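Local coordinates for protein aminoglycoside 3'-phosphotransferase AphA1-IAB (Acinetobacter baumannii, PDB 4FEW) that transfers phosphate from ATP to the 3'-hydroxyl of kanamycin and related aminoglycosides, giving resistance to these antibiotics, at residues A[39-44]-A[52-57]; A[67-72]-A[216-221]; A[84-89]-A[98-103]. All blocks are in the same frame, centred on the assembly; numbering follows the deposited sequence.

Contact 1: residues A[39-44]-A[52-57]. With PP2 (1-tert-butyl-3-(4-chloro-phenyl)-1H-pyrazolo[3,4-D]pyrimidin-4-ylamine), chain H.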
loop_
_atom_site.group_PDB
_atom_site.type_symbol
_atom_site.label_atom_id
_atom_site.label_comp_id
_atom_site.label_asym_id
_atom_site.label_seq_id
_atom_site.Cartn_x
_atom_site.Cartn_y
_atom_site.Cartn_z
ATOM N N ALA A 39 -10.986 -4.360 4.032
ATOM C CA ALA A 39 -12.025 -4.459 3.002
ATOM C C ALA A 39 -12.210 -5.910 2.598
ATOM O O ALA A 39 -11.277 -6.682 2.668
ATOM C CB ALA A 39 -11.652 -3.629 1.789
ATOM N N THR A 40 -13.415 -6.295 2.191
ATOM C CA THR A 40 -13.586 -7.607 1.589
ATOM C C THR A 40 -12.997 -7.580 0.176
ATOM O O THR A 40 -13.218 -6.633 -0.584
ATOM C CB THR A 40 -15.061 -8.013 1.563
ATOM O OG1 THR A 40 -15.603 -7.873 2.880
ATOM C CG2 THR A 40 -15.218 -9.451 1.101
ATOM N N ILE A 41 -12.212 -8.592 -0.167
ATOM C CA ILE A 41 -11.614 -8.635 -1.497
ATOM C C ILE A 41 -12.124 -9.799 -2.326
ATOM O O ILE A 41 -12.055 -10.950 -1.898
ATOM C CB ILE A 41 -10.086 -8.682 -1.445
ATOM C CG1 ILE A 41 -9.556 -7.419 -0.775
ATOM C CG2 ILE A 41 -9.512 -8.799 -2.861
ATOM C CD1 ILE A 41 -8.072 -7.419 -0.607
ATOM N N TYR A 42 -12.644 -9.483 -3.510
ATOM C CA TYR A 42 -13.072 -10.500 -4.463
ATOM C C TYR A 42 -12.159 -10.535 -5.677
ATOM O O TYR A 42 -11.769 -9.495 -6.217
ATOM C CB TYR A 42 -14.508 -10.264 -4.935
ATOM C CG TYR A 42 -15.540 -10.251 -3.833
ATOM C CD1 TYR A 42 -16.037 -11.435 -3.294
ATOM C CD2 TYR A 42 -16.030 -9.053 -3.340
ATOM C CE1 TYR A 42 -16.984 -11.414 -2.286
ATOM C CE2 TYR A 42 -16.974 -9.026 -2.338
ATOM C CZ TYR A 42 -17.449 -10.201 -1.811
ATOM O OH TYR A 42 -18.390 -10.146 -0.808
ATOM N N ARG A 43 -11.825 -11.746 -6.104
ATOM C CA ARG A 43 -11.102 -11.933 -7.348
ATOM C C ARG A 43 -12.105 -12.410 -8.390
ATOM O O ARG A 43 -12.912 -13.311 -8.127
ATOM C CB ARG A 43 -9.964 -12.945 -7.169
ATOM C CG ARG A 43 -8.985 -13.016 -8.336
ATOM C CD ARG A 43 -7.794 -13.920 -8.011
ATOM N NE ARG A 43 -8.191 -15.324 -7.896
ATOM C CZ ARG A 43 -8.100 -16.209 -8.886
ATOM N NH1 ARG A 43 -8.491 -17.468 -8.701
ATOM N NH2 ARG A 43 -7.615 -15.836 -10.063
ATOM N N LEU A 44 -12.069 -11.772 -9.558
ATOM C CA LEU A 44 -12.952 -12.112 -10.668
ATOM C C LEU A 44 -12.108 -12.707 -11.786
ATOM O O LEU A 44 -11.178 -12.075 -12.277
ATOM C CB LEU A 44 -13.696 -10.874 -11.164
ATOM C CG LEU A 44 -14.915 -10.414 -10.364
ATOM C CD1 LEU A 44 -14.540 -9.878 -8.995
ATOM C CD2 LEU A 44 -15.687 -9.370 -11.144
ATOM N N GLU A 52 -8.517 -10.595 -15.656
ATOM C CA GLU A 52 -8.815 -10.812 -14.252
ATOM C C GLU A 52 -9.094 -9.454 -13.615
ATOM O O GLU A 52 -8.398 -8.481 -13.911
ATOM C CB GLU A 52 -7.619 -11.473 -13.571
ATOM C CG GLU A 52 -7.803 -11.745 -12.092
ATOM C CD GLU A 52 -6.645 -12.531 -11.500
ATOM O OE1 GLU A 52 -5.538 -11.964 -11.371
ATOM O OE2 GLU A 52 -6.839 -13.720 -11.170
ATOM N N LEU A 53 -10.113 -9.387 -12.758
ATOM C CA LEU A 53 -10.399 -8.159 -12.004
ATOM C C LEU A 53 -10.310 -8.385 -10.501
ATOM O O LEU A 53 -10.373 -9.523 -10.025
ATOM C CB LEU A 53 -11.802 -7.634 -12.323
ATOM C CG LEU A 53 -12.163 -7.410 -13.787
ATOM C CD1 LEU A 53 -13.589 -6.911 -13.917
ATOM C CD2 LEU A 53 -11.186 -6.424 -14.401
ATOM N N PHE A 54 -10.177 -7.292 -9.755
ATOM C CA PHE A 54 -10.373 -7.340 -8.311
ATOM C C PHE A 54 -11.484 -6.388 -7.901
ATOM O O PHE A 54 -11.590 -5.287 -8.435
ATOM C CB PHE A 54 -9.079 -7.028 -7.558
ATOM C CG PHE A 54 -8.149 -8.209 -7.449
ATOM C CD1 PHE A 54 -8.290 -9.124 -6.418
ATOM C CD2 PHE A 54 -7.147 -8.415 -8.387
ATOM C CE1 PHE A 54 -7.447 -10.227 -6.324
ATOM C CE2 PHE A 54 -6.297 -9.500 -8.293
ATOM C CZ PHE A 54 -6.451 -10.415 -7.264
ATOM N N LEU A 55 -12.325 -6.830 -6.973
ATOM C CA LEU A 55 -13.348 -5.970 -6.387
ATOM C C LEU A 55 -13.129 -5.853 -4.883
ATOM O O LEU A 55 -13.061 -6.854 -4.181
ATOM C CB LEU A 55 -14.747 -6.514 -6.681
ATOM C CG LEU A 55 -15.937 -5.728 -6.122
ATOM C CD1 LEU A 55 -15.987 -4.320 -6.698
ATOM C CD2 LEU A 55 -17.234 -6.465 -6.414
ATOM N N LYS A 56 -12.998 -4.624 -4.405
ATOM C CA LYS A 56 -12.865 -4.349 -2.986
ATOM C C LYS A 56 -14.164 -3.751 -2.485
ATOM O O LYS A 56 -14.706 -2.852 -3.116
ATOM C CB LYS A 56 -11.761 -3.327 -2.741
ATOM C CG LYS A 56 -10.393 -3.891 -2.444
ATOM C CD LYS A 56 -9.507 -2.818 -1.830
ATOM C CE LYS A 56 -8.074 -3.287 -1.684
ATOM N NZ LYS A 56 -7.322 -2.351 -0.796
ATOM N N HIS A 57 -14.655 -4.235 -1.347
ATOM C CA HIS A 57 -15.851 -3.669 -0.735
ATOM C C HIS A 57 -15.570 -3.267 0.697
ATOM O O HIS A 57 -15.267 -4.117 1.546
ATOM C CB HIS A 57 -17.012 -4.676 -0.756
ATOM C CG HIS A 57 -18.234 -4.211 -0.015
ATOM N ND1 HIS A 57 -19.120 -5.081 0.586
ATOM C CD2 HIS A 57 -18.723 -2.965 0.206
ATOM C CE1 HIS A 57 -20.098 -4.393 1.151
ATOM N NE2 HIS A 57 -19.876 -3.105 0.941
HETATM C C1 PP2 H . -4.535 -6.699 -6.509
HETATM N N2 PP2 H . -4.821 -5.678 -7.333
HETATM C C3 PP2 H . -4.375 -5.683 -8.569
HETATM N N4 PP2 H . -3.633 -6.676 -9.025
HETATM C C5 PP2 H . -3.298 -7.720 -8.262
HETATM C C6 PP2 H . -3.752 -7.762 -6.942
HETATM C C8 PP2 H . -3.680 -8.603 -5.819
HETATM N N9 PP2 H . -4.374 -8.019 -4.842
HETATM N N10 PP2 H . -4.853 -6.952 -5.237
HETATM C C11 PP2 H . -3.032 -9.828 -5.672
HETATM C C12 PP2 H . -2.313 -10.440 -6.687
HETATM C C13 PP2 H . -1.694 -11.663 -6.501
HETATM C C14 PP2 H . -1.798 -12.297 -5.272
HETATM C C15 PP2 H . -2.520 -11.704 -4.242
HETATM C C16 PP2 H . -3.138 -10.476 -4.445
HETATM C C22 PP2 H . -5.667 -6.061 -4.366
HETATM C C23 PP2 H . -7.083 -5.973 -4.920
HETATM C C24 PP2 H . -5.657 -6.671 -2.967
HETATM C C25 PP2 H . -5.019 -4.667 -4.317
HETATM N N25 PP2 H . -2.551 -8.660 -8.826
HETATM CL CL PP2 H . -1.022 -13.822 -5.036
HETATM O O HOH W 1 -19.161 -7.831 1.048
#

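Contact 2: residues A[67-72]-A[216-221]. With PP2 (1-tert-butyl-3-(4-chloro-phenyl)-1H-pyrazolo[3,4-D]pyrimidin-4-ylamine), chain H; KAN (kanamycin a), chain G.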
loop_
_atom_site.group_PDB
_atom_site.type_symbol
_atom_site.label_atom_id
_atom_site.label_comp_id
_atom_site.label_asym_id
_atom_site.label_seq_id
_atom_site.Cartn_x
_atom_site.Cartn_y
_atom_site.Cartn_z
ATOM N N THR A 67 -12.147 4.364 -0.425
ATOM C CA THR A 67 -12.247 5.632 -1.127
ATOM C C THR A 67 -10.875 6.281 -1.244
ATOM O O THR A 67 -10.518 6.805 -2.299
ATOM C CB THR A 67 -13.205 6.576 -0.410
ATOM O OG1 THR A 67 -14.506 5.972 -0.378
ATOM C CG2 THR A 67 -13.279 7.947 -1.126
ATOM N N ASP A 68 -10.108 6.237 -0.159
ATOM C CA ASP A 68 -8.758 6.790 -0.161
ATOM C C ASP A 68 -7.886 6.095 -1.188
ATOM O O ASP A 68 -7.086 6.728 -1.868
ATOM C CB ASP A 68 -8.105 6.631 1.212
ATOM C CG ASP A 68 -8.671 7.579 2.242
ATOM O OD1 ASP A 68 -9.392 8.528 1.855
ATOM O OD2 ASP A 68 -8.371 7.379 3.436
ATOM N N GLU A 69 -8.023 4.780 -1.283
ATOM C CA GLU A 69 -7.252 4.024 -2.258
ATOM C C GLU A 69 -7.683 4.370 -3.679
ATOM O O GLU A 69 -6.850 4.431 -4.594
ATOM C CB GLU A 69 -7.377 2.513 -2.034
ATOM C CG GLU A 69 -6.642 1.704 -3.098
ATOM C CD GLU A 69 -6.803 0.205 -2.927
ATOM O OE1 GLU A 69 -7.577 -0.219 -2.039
ATOM O OE2 GLU A 69 -6.135 -0.541 -3.677
HETATM N N MSE A 70 -8.976 4.598 -3.878
HETATM C CA MSE A 70 -9.446 4.910 -5.224
HETATM C C MSE A 70 -8.758 6.181 -5.767
HETATM O O MSE A 70 -8.235 6.170 -6.878
HETATM C CB MSE A 70 -10.974 5.025 -5.277
HETATM C CG MSE A 70 -11.536 5.275 -6.692
HETATM SE SE MSE A 70 -11.492 7.160 -7.245
HETATM C CE MSE A 70 -12.779 7.876 -6.002
ATOM N N VAL A 71 -8.740 7.260 -4.985
ATOM C CA VAL A 71 -8.223 8.538 -5.504
ATOM C C VAL A 71 -6.715 8.523 -5.717
ATOM O O VAL A 71 -6.191 9.220 -6.584
ATOM C CB VAL A 71 -8.608 9.755 -4.620
ATOM C CG1 VAL A 71 -10.118 9.893 -4.539
ATOM C CG2 VAL A 71 -7.983 9.630 -3.220
ATOM N N ARG A 72 -6.030 7.695 -4.939
ATOM C CA ARG A 72 -4.597 7.551 -5.063
ATOM C C ARG A 72 -4.247 6.697 -6.282
ATOM O O ARG A 72 -3.301 7.004 -7.000
ATOM C CB ARG A 72 -4.018 7.008 -3.751
ATOM C CG ARG A 72 -3.934 8.102 -2.685
ATOM C CD ARG A 72 -3.816 7.546 -1.287
ATOM N NE ARG A 72 -3.765 8.609 -0.277
ATOM C CZ ARG A 72 -4.815 9.316 0.132
ATOM N NH1 ARG A 72 -6.020 9.103 -0.390
ATOM N NH2 ARG A 72 -4.659 10.246 1.064
ATOM N N ILE A 216 0.731 -2.377 -5.933
ATOM C CA ILE A 216 -0.689 -2.402 -5.610
ATOM C C ILE A 216 -0.917 -1.902 -4.192
ATOM O O ILE A 216 0.035 -1.610 -3.490
ATOM C CB ILE A 216 -1.273 -3.839 -5.737
ATOM C CG1 ILE A 216 -0.603 -4.791 -4.733
ATOM C CG2 ILE A 216 -1.127 -4.366 -7.175
ATOM C CD1 ILE A 216 -1.181 -6.217 -4.757
ATOM N N ASP A 217 -2.181 -1.832 -3.780
ATOM C CA ASP A 217 -2.551 -1.429 -2.423
ATOM C C ASP A 217 -2.032 -0.033 -2.069
ATOM O O ASP A 217 -1.298 0.133 -1.105
ATOM C CB ASP A 217 -2.051 -2.460 -1.394
ATOM C CG ASP A 217 -3.192 -3.155 -0.668
ATOM O OD1 ASP A 217 -4.368 -2.808 -0.919
ATOM O OD2 ASP A 217 -2.913 -4.041 0.163
ATOM N N VAL A 218 -2.437 0.967 -2.845
ATOM C CA VAL A 218 -1.839 2.292 -2.752
ATOM C C VAL A 218 -2.592 3.277 -1.847
ATOM O O VAL A 218 -2.377 4.486 -1.933
ATOM C CB VAL A 218 -1.652 2.896 -4.169
ATOM C CG1 VAL A 218 -0.765 1.987 -4.998
ATOM C CG2 VAL A 218 -3.016 3.099 -4.874
ATOM N N GLY A 219 -3.442 2.759 -0.963
ATOM C CA GLY A 219 -4.261 3.596 -0.100
ATOM C C GLY A 219 -3.551 4.547 0.855
ATOM O O GLY A 219 -4.156 5.509 1.334
ATOM N N ARG A 220 -2.276 4.299 1.135
ATOM C CA ARG A 220 -1.523 5.159 2.052
ATOM C C ARG A 220 -0.526 6.063 1.314
ATOM O O ARG A 220 0.339 6.695 1.926
ATOM C CB ARG A 220 -0.815 4.302 3.113
ATOM C CG ARG A 220 -1.796 3.565 4.038
ATOM C CD ARG A 220 -1.143 2.572 5.039
ATOM N NE ARG A 220 -2.164 1.927 5.881
ATOM C CZ ARG A 220 -2.144 0.650 6.278
ATOM N NH1 ARG A 220 -3.131 0.178 7.028
ATOM N NH2 ARG A 220 -1.151 -0.165 5.932
ATOM N N VAL A 221 -0.666 6.138 -0.006
ATOM C CA VAL A 221 0.212 6.969 -0.839
ATOM C C VAL A 221 0.171 8.445 -0.438
ATOM O O VAL A 221 -0.885 8.976 -0.138
ATOM C CB VAL A 221 -0.158 6.843 -2.340
ATOM C CG1 VAL A 221 0.303 8.060 -3.139
ATOM C CG2 VAL A 221 0.442 5.568 -2.931
HETATM C C1 PP2 H . -4.535 -6.699 -6.509
HETATM N N2 PP2 H . -4.821 -5.678 -7.333
HETATM C C3 PP2 H . -4.375 -5.683 -8.569
HETATM N N4 PP2 H . -3.633 -6.676 -9.025
HETATM C C5 PP2 H . -3.298 -7.720 -8.262
HETATM C C6 PP2 H . -3.752 -7.762 -6.942
HETATM C C8 PP2 H . -3.680 -8.603 -5.819
HETATM N N9 PP2 H . -4.374 -8.019 -4.842
HETATM N N10 PP2 H . -4.853 -6.952 -5.237
HETATM C C11 PP2 H . -3.032 -9.828 -5.672
HETATM C C12 PP2 H . -2.313 -10.440 -6.687
HETATM C C13 PP2 H . -1.694 -11.663 -6.501
HETATM C C14 PP2 H . -1.798 -12.297 -5.272
HETATM C C15 PP2 H . -2.520 -11.704 -4.242
HETATM C C16 PP2 H . -3.138 -10.476 -4.445
HETATM C C22 PP2 H . -5.667 -6.061 -4.366
HETATM C C23 PP2 H . -7.083 -5.973 -4.920
HETATM C C24 PP2 H . -5.657 -6.671 -2.967
HETATM C C25 PP2 H . -5.019 -4.667 -4.317
HETATM N N25 PP2 H . -2.551 -8.660 -8.826
HETATM CL CL PP2 H . -1.022 -13.822 -5.036
HETATM C C1 KAN G . 0.287 -6.070 8.032
HETATM C C2 KAN G . 0.130 -5.831 6.533
HETATM C C3 KAN G . -0.491 -4.469 6.210
HETATM C C4 KAN G . -1.851 -4.400 6.856
HETATM C C5 KAN G . -1.659 -4.564 8.360
HETATM C C6 KAN G . -3.035 -4.480 9.015
HETATM C C7 KAN G . 4.151 -5.253 11.573
HETATM C C8 KAN G . 3.833 -6.536 10.871
HETATM C C9 KAN G . 3.118 -6.173 9.534
HETATM C C10 KAN G . 1.807 -5.380 9.774
HETATM C C11 KAN G . 2.194 -4.066 10.452
HETATM C C12 KAN G . 2.884 -4.418 11.758
HETATM C C13 KAN G . 4.915 -8.722 10.548
HETATM C C14 KAN G . 6.196 -9.361 11.085
HETATM C C15 KAN G . 7.422 -8.896 10.313
HETATM C C16 KAN G . 7.209 -9.351 8.873
HETATM C C17 KAN G . 5.937 -8.704 8.352
HETATM C C18 KAN G . 5.725 -8.970 6.846
HETATM N N1 KAN G . -2.863 -4.609 10.467
HETATM N N2 KAN G . 0.935 -3.365 10.758
HETATM N N3 KAN G . 4.716 -5.649 12.885
HETATM N N4 KAN G . 8.648 -9.455 10.909
HETATM O O5 KAN G . -1.017 -5.885 8.637
HETATM O O6 KAN G . 1.431 -5.913 5.928
HETATM O O7 KAN G . -0.662 -4.308 4.796
HETATM O O8 KAN G . -2.444 -3.147 6.528
HETATM O O9 KAN G . 1.159 -5.049 8.549
HETATM O O10 KAN G . 2.853 -7.368 8.771
HETATM O O11 KAN G . 5.066 -7.271 10.748
HETATM O O12 KAN G . 4.784 -9.098 9.164
HETATM O O13 KAN G . 6.271 -8.998 12.458
HETATM O O14 KAN G . 8.309 -8.999 8.060
HETATM O O15 KAN G . 4.596 -8.192 6.377
HETATM O O HOH W 2 -4.381 -1.321 -5.680
#

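Contact 3: residues A[84-89]-A[98-103]. With PP2 (1-tert-butyl-3-(4-chloro-phenyl)-1H-pyrazolo[3,4-D]pyrimidin-4-ylamine), chain H.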
loop_
_atom_site.group_PDB
_atom_site.type_symbol
_atom_site.label_atom_id
_atom_site.label_comp_id
_atom_site.label_asym_id
_atom_site.label_seq_id
_atom_site.Cartn_x
_atom_site.Cartn_y
_atom_site.Cartn_z
ATOM N N THR A 84 -5.688 -0.541 -13.065
ATOM C CA THR A 84 -6.575 0.462 -13.657
ATOM C C THR A 84 -7.969 0.399 -13.034
ATOM O O THR A 84 -8.531 -0.687 -12.862
ATOM C CB THR A 84 -6.689 0.265 -15.178
ATOM O OG1 THR A 84 -5.397 0.448 -15.774
ATOM C CG2 THR A 84 -7.671 1.259 -15.778
ATOM N N ILE A 85 -8.511 1.557 -12.669
ATOM C CA ILE A 85 -9.863 1.620 -12.121
ATOM C C ILE A 85 -10.888 1.342 -13.206
ATOM O O ILE A 85 -10.917 2.010 -14.233
ATOM C CB ILE A 85 -10.142 2.986 -11.496
ATOM C CG1 ILE A 85 -9.085 3.291 -10.431
ATOM C CG2 ILE A 85 -11.540 3.017 -10.890
ATOM C CD1 ILE A 85 -8.962 4.767 -10.084
ATOM N N LYS A 86 -11.715 0.331 -13.001
ATOM C CA LYS A 86 -12.783 0.052 -13.949
ATOM C C LYS A 86 -14.067 0.749 -13.520
ATOM O O LYS A 86 -14.849 1.206 -14.359
ATOM C CB LYS A 86 -13.039 -1.455 -14.074
ATOM C CG LYS A 86 -12.527 -2.080 -15.355
ATOM C CD LYS A 86 -13.357 -3.310 -15.724
ATOM C CE LYS A 86 -13.359 -3.545 -17.233
ATOM N NZ LYS A 86 -11.974 -3.591 -17.788
ATOM N N HIS A 87 -14.276 0.827 -12.208
ATOM C CA HIS A 87 -15.534 1.307 -11.666
ATOM C C HIS A 87 -15.391 1.490 -10.164
ATOM O O HIS A 87 -14.734 0.694 -9.495
ATOM C CB HIS A 87 -16.633 0.285 -11.969
ATOM C CG HIS A 87 -18.001 0.874 -12.075
ATOM N ND1 HIS A 87 -18.875 0.544 -13.090
ATOM C CD2 HIS A 87 -18.656 1.759 -11.287
ATOM C CE1 HIS A 87 -20.005 1.208 -12.930
ATOM N NE2 HIS A 87 -19.897 1.956 -11.845
ATOM N N PHE A 88 -15.983 2.555 -9.636
ATOM C CA PHE A 88 -16.003 2.786 -8.186
ATOM C C PHE A 88 -17.363 3.333 -7.801
ATOM O O PHE A 88 -17.951 4.132 -8.529
ATOM C CB PHE A 88 -14.896 3.769 -7.773
ATOM C CG PHE A 88 -14.985 4.243 -6.343
ATOM C CD1 PHE A 88 -14.376 3.525 -5.319
ATOM C CD2 PHE A 88 -15.641 5.433 -6.024
ATOM C CE1 PHE A 88 -14.444 3.960 -3.998
ATOM C CE2 PHE A 88 -15.711 5.877 -4.703
ATOM C CZ PHE A 88 -15.106 5.138 -3.689
ATOM N N ILE A 89 -17.869 2.892 -6.662
ATOM C CA ILE A 89 -19.146 3.377 -6.171
ATOM C C ILE A 89 -18.993 3.774 -4.713
ATOM O O ILE A 89 -18.339 3.070 -3.944
ATOM C CB ILE A 89 -20.264 2.313 -6.329
ATOM C CG1 ILE A 89 -20.439 1.937 -7.804
ATOM C CG2 ILE A 89 -21.581 2.834 -5.778
ATOM C CD1 ILE A 89 -21.404 0.792 -8.057
ATOM N N LEU A 98 -13.586 -1.501 -8.183
ATOM C CA LEU A 98 -13.288 -2.562 -9.150
ATOM C C LEU A 98 -12.070 -2.179 -9.976
ATOM O O LEU A 98 -12.082 -1.161 -10.671
ATOM C CB LEU A 98 -14.487 -2.785 -10.081
ATOM C CG LEU A 98 -14.407 -3.889 -11.145
ATOM C CD1 LEU A 98 -14.375 -5.281 -10.523
ATOM C CD2 LEU A 98 -15.565 -3.775 -12.133
ATOM N N THR A 99 -11.020 -2.987 -9.906
ATOM C CA THR A 99 -9.795 -2.688 -10.638
ATOM C C THR A 99 -9.363 -3.863 -11.504
ATOM O O THR A 99 -9.750 -4.995 -11.243
ATOM C CB THR A 99 -8.646 -2.323 -9.688
ATOM O OG1 THR A 99 -8.376 -3.427 -8.810
ATOM C CG2 THR A 99 -9.027 -1.106 -8.858
ATOM N N THR A 100 -8.569 -3.589 -12.540
ATOM C CA THR A 100 -7.947 -4.659 -13.323
ATOM C C THR A 100 -6.740 -5.196 -12.573
ATOM O O THR A 100 -5.977 -4.432 -11.986
ATOM C CB THR A 100 -7.479 -4.198 -14.723
ATOM O OG1 THR A 100 -6.385 -3.279 -14.589
ATOM C CG2 THR A 100 -8.626 -3.555 -15.508
ATOM N N ALA A 101 -6.576 -6.514 -12.590
ATOM C CA ALA A 101 -5.462 -7.136 -11.893
ATOM C C ALA A 101 -4.173 -6.879 -12.653
ATOM O O ALA A 101 -4.169 -6.758 -13.875
ATOM C CB ALA A 101 -5.699 -8.651 -11.722
ATOM N N ILE A 102 -3.079 -6.760 -11.917
ATOM C CA ILE A 102 -1.769 -6.818 -12.520
ATOM C C ILE A 102 -1.345 -8.281 -12.516
ATOM O O ILE A 102 -1.164 -8.874 -11.455
ATOM C CB ILE A 102 -0.773 -5.984 -11.726
ATOM C CG1 ILE A 102 -1.225 -4.523 -11.703
ATOM C CG2 ILE A 102 0.615 -6.105 -12.334
ATOM C CD1 ILE A 102 -0.280 -3.631 -10.951
ATOM N N PRO A 103 -1.214 -8.875 -13.703
ATOM C CA PRO A 103 -0.874 -10.302 -13.785
ATOM C C PRO A 103 0.481 -10.614 -13.159
ATOM O O PRO A 103 1.390 -9.792 -13.222
ATOM C CB PRO A 103 -0.864 -10.585 -15.295
ATOM C CG PRO A 103 -0.691 -9.250 -15.948
ATOM C CD PRO A 103 -1.294 -8.226 -15.025
HETATM C C1 PP2 H . -4.535 -6.699 -6.509
HETATM N N2 PP2 H . -4.821 -5.678 -7.333
HETATM C C3 PP2 H . -4.375 -5.683 -8.569
HETATM N N4 PP2 H . -3.633 -6.676 -9.025
HETATM C C5 PP2 H . -3.298 -7.720 -8.262
HETATM C C6 PP2 H . -3.752 -7.762 -6.942
HETATM C C8 PP2 H . -3.680 -8.603 -5.819
HETATM N N9 PP2 H . -4.374 -8.019 -4.842
HETATM N N10 PP2 H . -4.853 -6.952 -5.237
HETATM C C11 PP2 H . -3.032 -9.828 -5.672
HETATM C C12 PP2 H . -2.313 -10.440 -6.687
HETATM C C13 PP2 H . -1.694 -11.663 -6.501
HETATM C C14 PP2 H . -1.798 -12.297 -5.272
HETATM C C15 PP2 H . -2.520 -11.704 -4.242
HETATM C C16 PP2 H . -3.138 -10.476 -4.445
HETATM C C22 PP2 H . -5.667 -6.061 -4.366
HETATM C C23 PP2 H . -7.083 -5.973 -4.920
HETATM C C24 PP2 H . -5.657 -6.671 -2.967
HETATM C C25 PP2 H . -5.019 -4.667 -4.317
HETATM N N25 PP2 H . -2.551 -8.660 -8.826
HETATM CL CL PP2 H . -1.022 -13.822 -5.036
#

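Contact 1: residues A[39-44]-A[52-57]
Ala39 meets His57 at the open end of an antiparallel beta hairpin, its CB lying 3.7 Å from His57 O. The hairpin belongs to the five-stranded sheet that, in this kinase-like fold, forms the N-terminal lobe; strands 40-44 and 53-57 run 160° apart in direction. Thr40, Tyr42 and Leu44 each exchange two backbone bonds with His57, Leu55 and Leu53, which identifies them as the hydrogen-bonded pairs. Of these bonds, Tyr42 N to Leu55 O is among the straightest, at 175°. Ile41, in a non-hydrogen-bonded pair with Lys56, lies alongside that side chain, CG1 to Lys56 CG at 4.0 Å, and both point the same way. With CG2 anti to the backbone N, Ile41 directs this methyl obliquely at Phe54 CD1, while its other branch ends with CD1 at 3.5 Å from the tert-butyl carbon C24 of the inhibitor PP2. On the opposite sheet face, Tyr42 lies beside Leu55, and its OH shares a water with His57 ND1, while His57 NE2 is hydrogen-bonded to Asp94. Arg43 returns to the inhibitor side. Its CG sits 3.8 Å from Phe54 CE1, after which the chain bends at chi3 (68°) and turns NH2 to Glu52 OE2. The carboxylate oxygen lies almost exactly in the guanidinium plane, although the two planar groups are nearly perpendicular; the bond is part of a salt bridge, and its 2.5 Å length is short enough to be read with caution. Leu44 closes the segment with CB 3.9 Å from Leu53 CB and CD1 crossing toward Leu55. Back on the side of Ile41 and Arg43, one face of the Phe54 ring covers PP2, whose atom C1 stands 3.6 Å above the ring plane, offset toward the rim.

Contact 2: residues A[67-72]-A[216-221]
Arg72 makes the one direct hydrogen bond between helix segment 67-72 and loop 216-221: NE donates to Val221 O over 2.9 Å, on a lone pair of that oxygen. The acceptor lies near the guanidinium plane, at its edge. Earlier along the same side chain, CD passes 3.3 Å from Gly219 O, and the Arg72 and Val221 side chains slide past each other in opposite directions. A second bond fixes the guanidinium: NH1 donates to Asp68 O, one helical turn back. Gly219 brings the backbones close, its CA 3.7 Å from Glu69 CA.

Glu69 extends from there (chi1 177°, CG anti to the backbone N) toward Asp217. Its OE2 is 4.0 Å from Asp217 OD1, a like-charge approach that Lys56 NZ probably eases by salt-bridging both acids. Water 2 adds a second link, donating to Glu69 OE2 and accepting from Asp217 N. Further out, Arg220 makes two weak bonds to kanamycin O8, and Ile216 CD1 packs 3.6 Å from PP2 C8. A strand lysine paired with a helix glutamate, beside an aspartate in the loop after a strand, matches the nucleotide site of protein-kinase-like folds.

Contact 3: residues A[84-89]-A[98-103]
Thr84 and Thr100 lie side by side and point the same way, which lets the hydroxyl of one serve the backbone of the other: Thr84 N donates to Thr100 OG1 over 3.2 Å. The torsion explains this reach, because chi1 of 68° puts OG1 between the backbone N and the carbonyl carbon of Thr100. The same pair is joined in reverse by Thr100 N to Thr84 O, at 2.9 Å. Lys86 crosses Thr100 at about a right angle, with NZ 4.1 Å from Thr100 CG2. Nearer its backbone, Lys86 presses CB against Leu98, 3.9 Å from CD2, and Leu98 in turn sets its own CB 4.2 Å from His87 CB.

Two residues thus face one, and the bonds confirm a classic beta bulge. Leu98 O receives Lys86 N at 2.8 Å and, more weakly, His87 N at 3.3 Å, whereas Leu98 N donates to His87 O. The register slips by one between the Ile85-Thr99 pair and the His87-Leu98 pair. Past the strand end, Ile102 holds the aminopyrimidine of PP2 with its backbone, N donating to inhibitor N4 and O accepting from N25, as the hinge does in kinase-inhibitor complexes.

Strand 85-91 is one edge of the five-stranded sheet, while strand 94-100 is bordered on its other side by strand 53-59. Helix 61-76 covers Ile85 and Thr99 through Leu73; on the other sheet face, helix 20-23 meets His87, whose ND1 bonds Asp23.

Contacts 1 and 3 are two hairpins of one antiparallel sheet, their centres about 9 Å apart, and strands 53-59 and 94-100 run next to each other between them, joined by probable backbone hydrogen bonds such as Phe54 N to Thr99 O. Helix 61-76 follows strand 53-59 and precedes strand 85-91, so contact 2 begins between the two hairpins in sequence, but its loop partner comes about 144 residues later. Its centre is about 14 Å from contact 1 and 12 Å from contact 3. All three touch PP2, consistent with a nucleotide pocket assembled from sheet, helix and a distant loop.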